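Local coordinates for protein aminoglycoside N(3)-acetyltransferase, AAC(3)-IVa (Escherichia coli, PDB 6MN5) that probably confers resistance to 2-deoxystreptamine antibiotics such as gentamicin and apramycin by transferring an acetyl group from acetyl-CoA to their N3 amine, at residues A[135-140]-A[223-228]; A[169-174]-A[186-191]; A[193-198]-A[243-248]. The protein carries 1 engineered substitution. All coordinates share one frame; numbering follows the deposited sequence.

How the contacts relate
All three contacts are partly buried. Contact 1 (135-140 with 223-228) lies deepest, about 11 Å from the centre of the chain, where helix 133-139 meets the first turn of helix 225-236 beside the mixed sheet. Contacts 2 and 3 lie farther out, at about 18 and 19 Å, and both border the bound gentamicin. Contact 2 joins the two strands of a hairpin by backbone hydrogen bonds and turns carboxylates toward the drug. Contact 3 has no regular strand or long helix; a zinc ion, waters and an aromatic pair join its loops. Residues 186-191 run almost directly into 193-198, whereas contact 1 touches neither of the others.

Contact 1. Residues A[135-140]-A[223-228]; sequences ARVHEL and IRSRDI
H138 and S225 make the tight part of this contact, and H138 with R226 its wetter side. H138 and S225 are the nearest pair of CA atoms across the two segments, 5.1 Å apart. S225 points its CB at helix 133-139 and sets OG against the backbone and CB of H138, with OG 3.2 Å from H138 CA; V137 CG1 flanks the same hydroxyl at 4.2 Å. T156 of helix 155-163 also packs on S225, and I118 packs on V137, so this side is enclosed by protein.

Toward solvent the contact is more polar, partly exposed and bridged by water. H138 carries its ring past S225 to R226 because chi1 (175°) turns CG away from the backbone N, and the arginine side chain crosses it at about a right angle. R226 CD lies over one face of the ring, toward the rim, 3.9 Å from the ring centroid, in a CH-pi contact. Bent at chi2, the arginine then returns NE to H138 O, a hydrogen bond of 3.1 Å with the donor tilted 26° from the carbonyl plane. One arginine thus touches one face of the imidazole through CD and binds the carbonyl of the same histidine through NE. A water in the plane of the ring lies 2.8 Å from H138 NE2 and donates to R226 O. On the far side of the helix, the exposed E139 takes R136 NH1 on the syn lone pair of OE2, a salt bridge within one segment.

The backbone pairs I223 with V144 and S225 with G142. The arrangement is that of two helices meeting beside a pair of antiparallel sheet strands: helix 133-139 leads into strand 143-147, and strand 218-224 gives way to helix 225-236.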
loop_
_atom_site.group_PDB
_atom_site.type_symbol
_atom_site.label_atom_id
_atom_site.label_comp_id
_atom_site.label_asym_id
_atom_site.label_seq_id
_atom_site.Cartn_x
_atom_site.Cartn_y
_atom_site.Cartn_z
ATOM N N ALA A 135 -4.627 -2.979 -7.923
ATOM C CA ALA A 135 -4.541 -3.770 -9.145
ATOM C C ALA A 135 -4.235 -2.904 -10.358
ATOM O O ALA A 135 -3.585 -3.373 -11.301
ATOM C CB ALA A 135 -5.835 -4.550 -9.364
ATOM N N ARG A 136 -4.685 -1.646 -10.356
ATOM C CA ARG A 136 -4.340 -0.742 -11.448
ATOM C C ARG A 136 -2.846 -0.448 -11.458
ATOM O O ARG A 136 -2.231 -0.357 -12.527
ATOM C CB ARG A 136 -5.146 0.553 -11.341
ATOM C CG ARG A 136 -6.658 0.361 -11.411
ATOM C CD ARG A 136 -7.094 -0.202 -12.752
ATOM N NE ARG A 136 -8.548 -0.294 -12.852
ATOM C CZ ARG A 136 -9.191 -1.039 -13.746
ATOM N NH1 ARG A 136 -8.509 -1.761 -14.622
ATOM N NH2 ARG A 136 -10.518 -1.060 -13.765
ATOM N N VAL A 137 -2.246 -0.295 -10.274
ATOM C CA VAL A 137 -0.795 -0.145 -10.185
ATOM C C VAL A 137 -0.104 -1.367 -10.776
ATOM O O VAL A 137 0.876 -1.246 -11.524
ATOM C CB VAL A 137 -0.371 0.093 -8.723
ATOM C CG1 VAL A 137 1.133 -0.068 -8.571
ATOM C CG2 VAL A 137 -0.813 1.471 -8.247
ATOM N N HIS A 138 -0.604 -2.562 -10.454
ATOM C CA HIS A 138 -0.054 -3.778 -11.044
ATOM C C HIS A 138 -0.243 -3.781 -12.554
ATOM O O HIS A 138 0.674 -4.136 -13.303
ATOM C CB HIS A 138 -0.710 -5.006 -10.411
ATOM C CG HIS A 138 -0.305 -6.304 -11.037
ATOM N ND1 HIS A 138 -1.022 -6.895 -12.056
ATOM C CD2 HIS A 138 0.736 -7.132 -10.780
ATOM C CE1 HIS A 138 -0.437 -8.027 -12.403
ATOM N NE2 HIS A 138 0.630 -8.195 -11.643
ATOM N N GLU A 139 -1.424 -3.370 -13.018
ATOM C CA GLU A 139 -1.686 -3.333 -14.452
ATOM C C GLU A 139 -0.797 -2.316 -15.155
ATOM O O GLU A 139 -0.376 -2.541 -16.296
ATOM C CB GLU A 139 -3.164 -3.022 -14.694
ATOM C CG GLU A 139 -3.544 -2.769 -16.136
ATOM C CD GLU A 139 -4.994 -2.352 -16.277
ATOM O OE1 GLU A 139 -5.370 -1.846 -17.355
ATOM O OE2 GLU A 139 -5.756 -2.527 -15.303
ATOM N N LEU A 140 -0.488 -1.205 -14.492
ATOM C CA LEU A 140 0.371 -0.177 -15.060
ATOM C C LEU A 140 1.852 -0.444 -14.815
ATOM O O LEU A 140 2.676 0.439 -15.076
ATOM C CB LEU A 140 -0.014 1.194 -14.502
ATOM C CG LEU A 140 -1.414 1.693 -14.859
ATOM C CD1 LEU A 140 -1.559 3.170 -14.530
ATOM C CD2 LEU A 140 -1.713 1.434 -16.324
ATOM N N ILE A 223 10.340 -2.707 -4.864
ATOM C CA ILE A 223 10.025 -3.899 -5.646
ATOM C C ILE A 223 8.986 -3.540 -6.702
ATOM O O ILE A 223 8.115 -2.694 -6.482
ATOM C CB ILE A 223 9.500 -5.066 -4.771
ATOM C CG1 ILE A 223 10.242 -5.149 -3.436
ATOM C CG2 ILE A 223 9.626 -6.391 -5.513
ATOM C CD1 ILE A 223 9.561 -4.399 -2.313
ATOM N N ARG A 224 9.081 -4.198 -7.857
ATOM C CA ARG A 224 8.074 -4.026 -8.894
ATOM C C ARG A 224 6.776 -4.721 -8.500
ATOM O O ARG A 224 6.788 -5.791 -7.881
ATOM C CB ARG A 224 8.574 -4.581 -10.224
ATOM C CG ARG A 224 9.585 -3.702 -10.924
ATOM C CD ARG A 224 10.081 -4.361 -12.194
ATOM N NE ARG A 224 9.009 -4.540 -13.169
ATOM C CZ ARG A 224 8.912 -5.578 -13.993
ATOM N NH1 ARG A 224 9.824 -6.540 -13.963
ATOM N NH2 ARG A 224 7.903 -5.655 -14.850
ATOM N N SER A 225 5.649 -4.106 -8.869
ATOM C CA SER A 225 4.350 -4.691 -8.552
ATOM C C SER A 225 4.183 -6.051 -9.218
ATOM O O SER A 225 3.676 -6.997 -8.600
ATOM C CB SER A 225 3.230 -3.742 -8.977
ATOM O OG SER A 225 1.966 -4.209 -8.538
ATOM N N ARG A 226 4.611 -6.169 -10.478
ATOM C CA ARG A 226 4.544 -7.452 -11.167
ATOM C C ARG A 226 5.416 -8.496 -10.481
ATOM O O ARG A 226 5.044 -9.674 -10.403
ATOM C CB ARG A 226 4.964 -7.281 -12.627
ATOM C CG ARG A 226 4.101 -6.311 -13.418
ATOM C CD ARG A 226 2.897 -7.010 -14.029
ATOM N NE ARG A 226 2.222 -6.173 -15.014
ATOM C CZ ARG A 226 2.661 -5.980 -16.253
ATOM N NH1 ARG A 226 3.777 -6.567 -16.661
ATOM N NH2 ARG A 226 1.981 -5.202 -17.084
ATOM N N ASP A 227 6.582 -8.083 -9.972
ATOM C CA ASP A 227 7.470 -9.027 -9.302
ATOM C C ASP A 227 6.913 -9.464 -7.953
ATOM O O ASP A 227 7.116 -10.614 -7.547
ATOM C CB ASP A 227 8.863 -8.417 -9.139
ATOM C CG ASP A 227 9.650 -8.411 -10.439
ATOM O OD1 ASP A 227 9.265 -9.165 -11.359
ATOM O OD2 ASP A 227 10.647 -7.662 -10.543
ATOM N N ILE A 228 6.211 -8.575 -7.249
ATOM C CA ILE A 228 5.559 -8.967 -6.002
ATOM C C ILE A 228 4.461 -9.987 -6.276
ATOM O O ILE A 228 4.372 -11.026 -5.612
ATOM C CB ILE A 228 5.001 -7.730 -5.275
ATOM C CG1 ILE A 228 6.133 -6.813 -4.816
ATOM C CG2 ILE A 228 4.147 -8.147 -4.087
ATOM C CD1 ILE A 228 5.653 -5.472 -4.308
HETATM O O HOH W 1 2.415 -10.346 -11.718
#

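Contact 2. Residues A[169-174]-A[186-191]. With LLL ((2R,3R,4R,5R)-2-((1S,2S,3R,4S,6R)-4,6-diamino-3-((2R,3R,6S)-3-amino-6-(aminomethyl)-tetrahydro-2H-pyran-2-yloxy)-2-hydr oxycyclohexyloxy)-5-methyl-4-(methylamino)-tetrahydro-2H-pyran-3,5-diol), chain G.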
loop_
_atom_site.group_PDB
_atom_site.type_symbol
_atom_site.label_atom_id
_atom_site.label_comp_id
_atom_site.label_asym_id
_atom_site.label_seq_id
_atom_site.Cartn_x
_atom_site.Cartn_y
_atom_site.Cartn_z
ATOM N N GLY A 169 -11.821 -16.525 3.522
ATOM C CA GLY A 169 -12.506 -15.253 3.407
ATOM C C GLY A 169 -13.476 -15.038 4.550
ATOM O O GLY A 169 -14.431 -15.804 4.713
ATOM N N VAL A 170 -13.240 -14.004 5.351
ATOM C CA VAL A 170 -14.043 -13.751 6.547
ATOM C C VAL A 170 -15.019 -12.613 6.271
ATOM O O VAL A 170 -14.730 -11.733 5.449
ATOM C CB VAL A 170 -13.152 -13.437 7.759
ATOM C CG1 VAL A 170 -12.353 -14.672 8.164
ATOM C CG2 VAL A 170 -12.229 -12.271 7.448
ATOM N N PRO A 171 -16.182 -12.592 6.924
ATOM C CA PRO A 171 -17.156 -11.523 6.663
ATOM C C PRO A 171 -16.681 -10.182 7.207
ATOM O O PRO A 171 -16.328 -10.056 8.383
ATOM C CB PRO A 171 -18.419 -12.007 7.385
ATOM C CG PRO A 171 -17.920 -12.950 8.429
ATOM C CD PRO A 171 -16.720 -13.621 7.831
ATOM N N ARG A 172 -16.672 -9.181 6.332
ATOM C CA ARG A 172 -16.418 -7.796 6.693
ATOM C C ARG A 172 -17.506 -6.934 6.064
ATOM O O ARG A 172 -18.341 -7.418 5.293
ATOM C CB ARG A 172 -15.025 -7.339 6.235
ATOM C CG ARG A 172 -13.876 -8.148 6.825
ATOM C CD ARG A 172 -13.619 -7.784 8.278
ATOM N NE ARG A 172 -13.460 -8.965 9.123
ATOM C CZ ARG A 172 -12.291 -9.418 9.568
ATOM N NH1 ARG A 172 -11.166 -8.790 9.249
ATOM N NH2 ARG A 172 -12.244 -10.500 10.334
ATOM N N HIS A 173 -17.500 -5.646 6.395
ATOM C CA HIS A 173 -18.522 -4.755 5.867
ATOM C C HIS A 173 -18.023 -3.319 5.903
ATOM O O HIS A 173 -17.111 -2.976 6.659
ATOM C CB HIS A 173 -19.836 -4.884 6.648
ATOM C CG HIS A 173 -19.854 -4.110 7.929
ATOM N ND1 HIS A 173 -19.370 -4.621 9.114
ATOM C CD2 HIS A 173 -20.297 -2.862 8.210
ATOM C CE1 HIS A 173 -19.515 -3.721 10.070
ATOM N NE2 HIS A 173 -20.075 -2.645 9.548
ATOM N N CYS A 174 -18.639 -2.487 5.066
ATOM C CA CYS A 174 -18.421 -1.046 5.071
ATOM C C CYS A 174 -19.772 -0.359 4.909
ATOM O O CYS A 174 -20.816 -1.012 4.811
ATOM C CB CYS A 174 -17.435 -0.622 3.977
ATOM S SG CYS A 174 -17.971 -0.990 2.295
ATOM N N ASP A 186 -21.980 -5.826 2.947
ATOM C CA ASP A 186 -21.277 -6.984 3.482
ATOM C C ASP A 186 -20.507 -7.699 2.380
ATOM O O ASP A 186 -21.002 -7.853 1.260
ATOM C CB ASP A 186 -22.258 -7.950 4.148
ATOM C CG ASP A 186 -23.038 -7.302 5.274
ATOM O OD1 ASP A 186 -24.192 -6.886 5.037
ATOM O OD2 ASP A 186 -22.496 -7.205 6.395
ATOM N N TYR A 187 -19.293 -8.138 2.708
ATOM C CA TYR A 187 -18.438 -8.825 1.752
ATOM C C TYR A 187 -17.516 -9.778 2.501
ATOM O O TYR A 187 -17.492 -9.815 3.733
ATOM C CB TYR A 187 -17.629 -7.831 0.911
ATOM C CG TYR A 187 -16.686 -6.961 1.715
ATOM C CD1 TYR A 187 -17.128 -5.778 2.298
ATOM C CD2 TYR A 187 -15.354 -7.318 1.884
ATOM C CE1 TYR A 187 -16.269 -4.978 3.032
ATOM C CE2 TYR A 187 -14.488 -6.524 2.618
ATOM C CZ TYR A 187 -14.949 -5.357 3.188
ATOM O OH TYR A 187 -14.087 -4.568 3.914
ATOM N N LEU A 188 -16.752 -10.555 1.736
ATOM C CA LEU A 188 -15.766 -11.478 2.280
ATOM C C LEU A 188 -14.372 -10.965 1.954
ATOM O O LEU A 188 -14.078 -10.645 0.796
ATOM C CB LEU A 188 -15.958 -12.889 1.717
ATOM C CG LEU A 188 -17.192 -13.658 2.200
ATOM C CD1 LEU A 188 -17.176 -15.091 1.690
ATOM C CD2 LEU A 188 -17.279 -13.631 3.714
ATOM N N GLU A 189 -13.521 -10.881 2.970
ATOM C CA GLU A 189 -12.169 -10.368 2.815
ATOM C C GLU A 189 -11.161 -11.443 3.192
ATOM O O GLU A 189 -11.397 -12.239 4.107
ATOM C CB GLU A 189 -11.948 -9.117 3.672
ATOM C CG GLU A 189 -10.754 -8.285 3.240
ATOM C CD GLU A 189 -10.484 -7.122 4.172
ATOM O OE1 GLU A 189 -10.025 -6.065 3.690
ATOM O OE2 GLU A 189 -10.732 -7.265 5.388
ATOM N N ASN A 190 -10.037 -11.457 2.476
ATOM C CA ASN A 190 -8.946 -12.397 2.738
ATOM C C ASN A 190 -7.993 -11.787 3.766
ATOM O O ASN A 190 -6.852 -11.421 3.478
ATOM C CB ASN A 190 -8.226 -12.736 1.441
ATOM C CG ASN A 190 -7.841 -11.497 0.656
ATOM O OD1 ASN A 190 -8.647 -10.949 -0.094
ATOM N ND2 ASN A 190 -6.607 -11.039 0.839
ATOM N N ASP A 191 -8.486 -11.683 4.996
ATOM C CA ASP A 191 -7.787 -10.959 6.046
ATOM C C ASP A 191 -7.289 -11.899 7.134
ATOM O O ASP A 191 -7.989 -12.835 7.536
ATOM C CB ASP A 191 -8.686 -9.886 6.666
ATOM C CG ASP A 191 -7.935 -9.004 7.638
ATOM O OD1 ASP A 191 -8.355 -8.906 8.811
ATOM O OD2 ASP A 191 -6.902 -8.436 7.230
HETATM C C11 LLL G . -4.581 -6.768 11.425
HETATM O O11 LLL G . -5.223 -5.617 10.860
HETATM C C21 LLL G . -4.930 -6.872 12.900
HETATM N N21 LLL G . -6.376 -7.059 13.088
HETATM C C31 LLL G . -4.443 -5.628 13.625
HETATM C C41 LLL G . -2.961 -5.427 13.350
HETATM C C51 LLL G . -2.723 -5.405 11.849
HETATM O O51 LLL G . -3.159 -6.645 11.276
HETATM C C61 LLL G . -1.230 -5.210 11.573
HETATM N N61 LLL G . -0.922 -5.450 10.156
HETATM C C12 LLL G . -6.279 -5.146 6.800
HETATM N N12 LLL G . -6.752 -5.398 5.432
HETATM C C22 LLL G . -5.093 -6.033 7.139
HETATM C C32 LLL G . -4.588 -5.697 8.532
HETATM N N32 LLL G . -3.397 -6.490 8.867
HETATM C C42 LLL G . -5.700 -5.930 9.544
HETATM C C52 LLL G . -6.886 -5.043 9.207
HETATM O O52 LLL G . -7.935 -5.262 10.160
HETATM C C62 LLL G . -7.390 -5.376 7.811
HETATM O O62 LLL G . -8.509 -4.535 7.492
HETATM C C13 LLL G . -9.696 -5.061 8.110
HETATM C C23 LLL G . -10.939 -4.609 7.340
HETATM O O23 LLL G . -10.640 -4.454 5.941
HETATM C C33 LLL G . -11.437 -3.289 7.907
HETATM N N33 LLL G . -12.516 -2.732 7.078
HETATM C C43 LLL G . -11.903 -3.500 9.339
HETATM O O43 LLL G . -13.296 -3.844 9.344
HETATM C C53 LLL G . -11.100 -4.625 9.972
HETATM O O53 LLL G . -9.754 -4.589 9.470
HETATM C C83 LLL G . -11.694 -2.212 10.139
HETATM C C93 LLL G . -12.243 -1.313 6.807
#
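V170 and R172 pair with E189 and Y187 as antiparallel hydrogen-bonded pairs, alternating with the non-hydrogen-bonded pairs P171-L188 and H173-D186, and the short strand axes pass 4.5 Å apart. This is the base of a beta hairpin, strands 170-178 and 181-189, beside the gentamicin pocket. Each hydrogen-bonded pair is closed by two N-H...O bonds, such as R172 N to Y187 O at 2.8 Å. CA-H groups supplement them, L188 CA lying 3.3 Å from V170 O.

V170, R172, Y187 and E189 share one face of the hairpin. The Y187 ring lies under the strand opposite: R172 CB makes a CH-pi contact over its face, 4.0 Å from the centroid, and R172 O also sits above it toward the rim. A chi1 of -60° sets R172 CG beside its backbone N, alongside E189 OE2; the bends at chi2 and chi3 then swing the guanidinium to D191. V170 CG2 sits over one face of the guanidinium, toward its rim. NH1 forms a salt bridge of 2.8 Å with D191 OD1, a bent hydrogen bond although OD1 lies near the guanidinium plane. The aspartate is met on its anti side, 32° out of the carboxylate plane, and the two flat groups stand 74° apart. NE donates to the neighbouring carbonyl P171 O, a second hold on the guanidinium.

The other face carries P171, L188, H173 and D186. L188 CD2 rests on P171, 4.2 Å from its CD. The polar ends of H173 and D186 turn to outside partners, D72 and R184.

D191 uses OD1 for R172 and turns OD2 toward the central ring of the drug, which D71 and E253 bind too. E189, extended beyond CG, reaches its methylamino sugar, and LLL O23 donates a hydrogen bond of 2.8 Å to E189 OE1.

Contact 3. Residues A[193-198]-A[243-248]. With ZN (zinc ion), chain H; LLL ((2R,3R,4R,5R)-2-((1S,2S,3R,4S,6R)-4,6-diamino-3-((2R,3R,6S)-3-amino-6-(aminomethyl)-tetrahydro-2H-pyran-2-yloxy)-2-hydr oxycyclohexyloxy)-5-methyl-4-(methylamino)-tetrahydro-2H-pyran-3,5-diol), chain G.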
loop_
_atom_site.group_PDB
_atom_site.type_symbol
_atom_site.label_atom_id
_atom_site.label_comp_id
_atom_site.label_asym_id
_atom_site.label_seq_id
_atom_site.Cartn_x
_atom_site.Cartn_y
_atom_site.Cartn_z
ATOM N N CYS A 193 -3.567 -11.851 10.185
ATOM C CA CYS A 193 -2.695 -10.989 10.976
ATOM C C CYS A 193 -1.617 -10.305 10.142
ATOM O O CYS A 193 -1.011 -9.338 10.616
ATOM C CB CYS A 193 -2.040 -11.792 12.099
ATOM S SG CYS A 193 -0.671 -12.825 11.552
ATOM N N CYS A 194 -1.356 -10.789 8.928
ATOM C CA CYS A 194 -0.402 -10.234 7.968
ATOM C C CYS A 194 1.050 -10.356 8.417
ATOM O O CYS A 194 1.937 -9.865 7.707
ATOM C CB CYS A 194 -0.679 -8.757 7.644
ATOM S SG CYS A 194 -2.307 -8.410 6.945
ATOM N N GLU A 195 1.329 -10.990 9.559
ATOM C CA GLU A 195 2.710 -11.099 10.026
ATOM C C GLU A 195 3.565 -11.907 9.059
ATOM O O GLU A 195 4.717 -11.548 8.787
ATOM C CB GLU A 195 2.750 -11.727 11.418
ATOM C CG GLU A 195 2.486 -10.753 12.550
ATOM C CD GLU A 195 2.597 -11.403 13.912
ATOM O OE1 GLU A 195 3.268 -12.451 14.017
ATOM O OE2 GLU A 195 2.011 -10.868 14.878
ATOM N N ARG A 196 3.022 -12.999 8.525
ATOM C CA ARG A 196 3.788 -13.869 7.643
ATOM C C ARG A 196 3.951 -13.305 6.238
ATOM O O ARG A 196 4.544 -13.976 5.388
ATOM C CB ARG A 196 3.144 -15.256 7.581
ATOM C CG ARG A 196 3.341 -16.062 8.856
ATOM C CD ARG A 196 2.501 -17.325 8.857
ATOM N NE ARG A 196 2.856 -18.212 7.756
ATOM C CZ ARG A 196 3.813 -19.128 7.821
ATOM N NH1 ARG A 196 4.512 -19.279 8.937
ATOM N NH2 ARG A 196 4.071 -19.895 6.771
ATOM N N PHE A 197 3.449 -12.095 5.971
ATOM C CA PHE A 197 3.813 -11.409 4.736
ATOM C C PHE A 197 5.317 -11.195 4.639
ATOM O O PHE A 197 5.844 -11.050 3.532
ATOM C CB PHE A 197 3.097 -10.056 4.641
ATOM C CG PHE A 197 1.704 -10.133 4.077
ATOM C CD1 PHE A 197 1.190 -11.330 3.602
ATOM C CD2 PHE A 197 0.907 -8.999 4.022
ATOM C CE1 PHE A 197 -0.097 -11.393 3.081
ATOM C CE2 PHE A 197 -0.378 -9.055 3.505
ATOM C CZ PHE A 197 -0.880 -10.253 3.035
ATOM N N ALA A 198 6.018 -11.182 5.778
ATOM C CA ALA A 198 7.456 -10.941 5.786
ATOM C C ALA A 198 8.233 -12.032 5.063
ATOM O O ALA A 198 9.402 -11.818 4.724
ATOM C CB ALA A 198 7.957 -10.810 7.224
ATOM N N PHE A 243 0.478 -17.883 4.202
ATOM C CA PHE A 243 0.484 -16.643 4.969
ATOM C C PHE A 243 -0.208 -16.765 6.320
ATOM O O PHE A 243 -0.112 -15.838 7.131
ATOM C CB PHE A 243 -0.173 -15.518 4.160
ATOM C CG PHE A 243 0.678 -15.008 3.028
ATOM C CD1 PHE A 243 2.053 -14.903 3.169
ATOM C CD2 PHE A 243 0.103 -14.644 1.820
ATOM C CE1 PHE A 243 2.839 -14.440 2.128
ATOM C CE2 PHE A 243 0.885 -14.178 0.774
ATOM C CZ PHE A 243 2.254 -14.076 0.930
ATOM N N LEU A 244 -0.892 -17.874 6.587
ATOM C CA LEU A 244 -1.597 -18.054 7.846
ATOM C C LEU A 244 -0.718 -18.780 8.852
ATOM O O LEU A 244 -0.014 -19.734 8.507
ATOM C CB LEU A 244 -2.897 -18.833 7.644
ATOM C CG LEU A 244 -3.781 -18.462 6.455
ATOM C CD1 LEU A 244 -5.000 -19.371 6.427
ATOM C CD2 LEU A 244 -4.192 -16.999 6.521
ATOM N N HIS A 245 -0.767 -18.321 10.100
ATOM C CA HIS A 245 -0.048 -18.993 11.167
ATOM C C HIS A 245 -0.557 -20.426 11.322
ATOM O O HIS A 245 -1.728 -20.713 11.050
ATOM C CB HIS A 245 -0.218 -18.235 12.482
ATOM C CG HIS A 245 0.769 -17.127 12.673
ATOM N ND1 HIS A 245 0.457 -15.805 12.448
ATOM C CD2 HIS A 245 2.067 -17.146 13.062
ATOM C CE1 HIS A 245 1.518 -15.056 12.689
ATOM N NE2 HIS A 245 2.508 -15.846 13.063
ATOM N N PRO A 246 0.299 -21.349 11.741
ATOM C CA PRO A 246 -0.173 -22.688 12.087
ATOM C C PRO A 246 -1.077 -22.630 13.306
ATOM O O PRO A 246 -0.978 -21.694 14.113
ATOM C CB PRO A 246 1.123 -23.457 12.384
ATOM C CG PRO A 246 2.122 -22.402 12.727
ATOM C CD PRO A 246 1.758 -21.217 11.888
ATOM N N PRO A 247 -1.983 -23.598 13.465
ATOM C CA PRO A 247 -2.856 -23.590 14.652
ATOM C C PRO A 247 -2.095 -23.603 15.967
ATOM O O PRO A 247 -2.610 -23.099 16.974
ATOM C CB PRO A 247 -3.695 -24.863 14.473
ATOM C CG PRO A 247 -3.695 -25.108 13.002
ATOM C CD PRO A 247 -2.344 -24.665 12.517
ATOM N N GLU A 248 -0.882 -24.159 15.989
ATOM C CA GLU A 248 -0.085 -24.153 17.212
ATOM C C GLU A 248 0.326 -22.741 17.609
ATOM O O GLU A 248 0.545 -22.473 18.795
ATOM C CB GLU A 248 1.155 -25.030 17.041
ATOM C CG GLU A 248 0.918 -26.314 16.264
ATOM C CD GLU A 248 1.150 -26.146 14.775
ATOM O OE1 GLU A 248 0.155 -26.059 14.025
ATOM O OE2 GLU A 248 2.325 -26.093 14.357
HETATM ZN ZN ZN H . -1.445 -14.845 12.431
HETATM C C11 LLL G . -4.581 -6.768 11.425
HETATM O O11 LLL G . -5.223 -5.617 10.860
HETATM C C21 LLL G . -4.930 -6.872 12.900
HETATM N N21 LLL G . -6.376 -7.059 13.088
HETATM C C31 LLL G . -4.443 -5.628 13.625
HETATM C C41 LLL G . -2.961 -5.427 13.350
HETATM C C51 LLL G . -2.723 -5.405 11.849
HETATM O O51 LLL G . -3.159 -6.645 11.276
HETATM C C61 LLL G . -1.230 -5.210 11.573
HETATM N N61 LLL G . -0.922 -5.450 10.156
HETATM C C12 LLL G . -6.279 -5.146 6.800
HETATM N N12 LLL G . -6.752 -5.398 5.432
HETATM C C22 LLL G . -5.093 -6.033 7.139
HETATM C C32 LLL G . -4.588 -5.697 8.532
HETATM N N32 LLL G . -3.397 -6.490 8.867
HETATM C C42 LLL G . -5.700 -5.930 9.544
HETATM C C52 LLL G . -6.886 -5.043 9.207
HETATM O O52 LLL G . -7.935 -5.262 10.160
HETATM C C62 LLL G . -7.390 -5.376 7.811
HETATM O O62 LLL G . -8.509 -4.535 7.492
HETATM C C13 LLL G . -9.696 -5.061 8.110
HETATM C C23 LLL G . -10.939 -4.609 7.340
HETATM O O23 LLL G . -10.640 -4.454 5.941
HETATM C C33 LLL G . -11.437 -3.289 7.907
HETATM N N33 LLL G . -12.516 -2.732 7.078
HETATM C C43 LLL G . -11.903 -3.500 9.339
HETATM O O43 LLL G . -13.296 -3.844 9.344
HETATM C C53 LLL G . -11.100 -4.625 9.972
HETATM O O53 LLL G . -9.754 -4.589 9.470
HETATM C C83 LLL G . -11.694 -2.212 10.139
HETATM C C93 LLL G . -12.243 -1.313 6.807
HETATM O O HOH W 2 5.142 -14.425 12.989
HETATM O O HOH W 3 0.505 -13.746 8.582
#
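C193 and H245 meet at the zinc ion, which is 2.3 Å from C193 SG and 2.1 Å from H245 ND1. With chi1 at 77°, C193 turns SG toward the ion and H245, where it lies in the plane of the imidazole, at its edge. E195 N donates a hydrogen bond to the same sulfur, which probably tempers the charge of the thiolate.

C251 and C254, a CxxC pair at the start of helix 252-260, complete the site of three cysteines and one histidine; the ion therefore ties two loops to that helix beside the drug-binding residues.

Two waters supply the polar links. One donates to E195 OE1 and accepts from H245 NE2, at 3.0 Å, in the plane of the ring, so both nitrogens of the histidine are engaged. The other accepts from R196 N and donates to F243 O.

Packing supplies the rest. R196 CD makes a CH-pi contact over the centre of the H245 ring, 4.2 Å from the centroid and 10° off the ring normal. Past it the arginine bends at chi3, and its NH2 bonds to I242 O. F197 presents its edge to the face of F243 in a T-shaped stack, centroids 4.8 Å apart and planes at 81°. F197 CE1 comes within 3.5 Å of F243 CD2, and E161 of helix 155-163 packs on both rings.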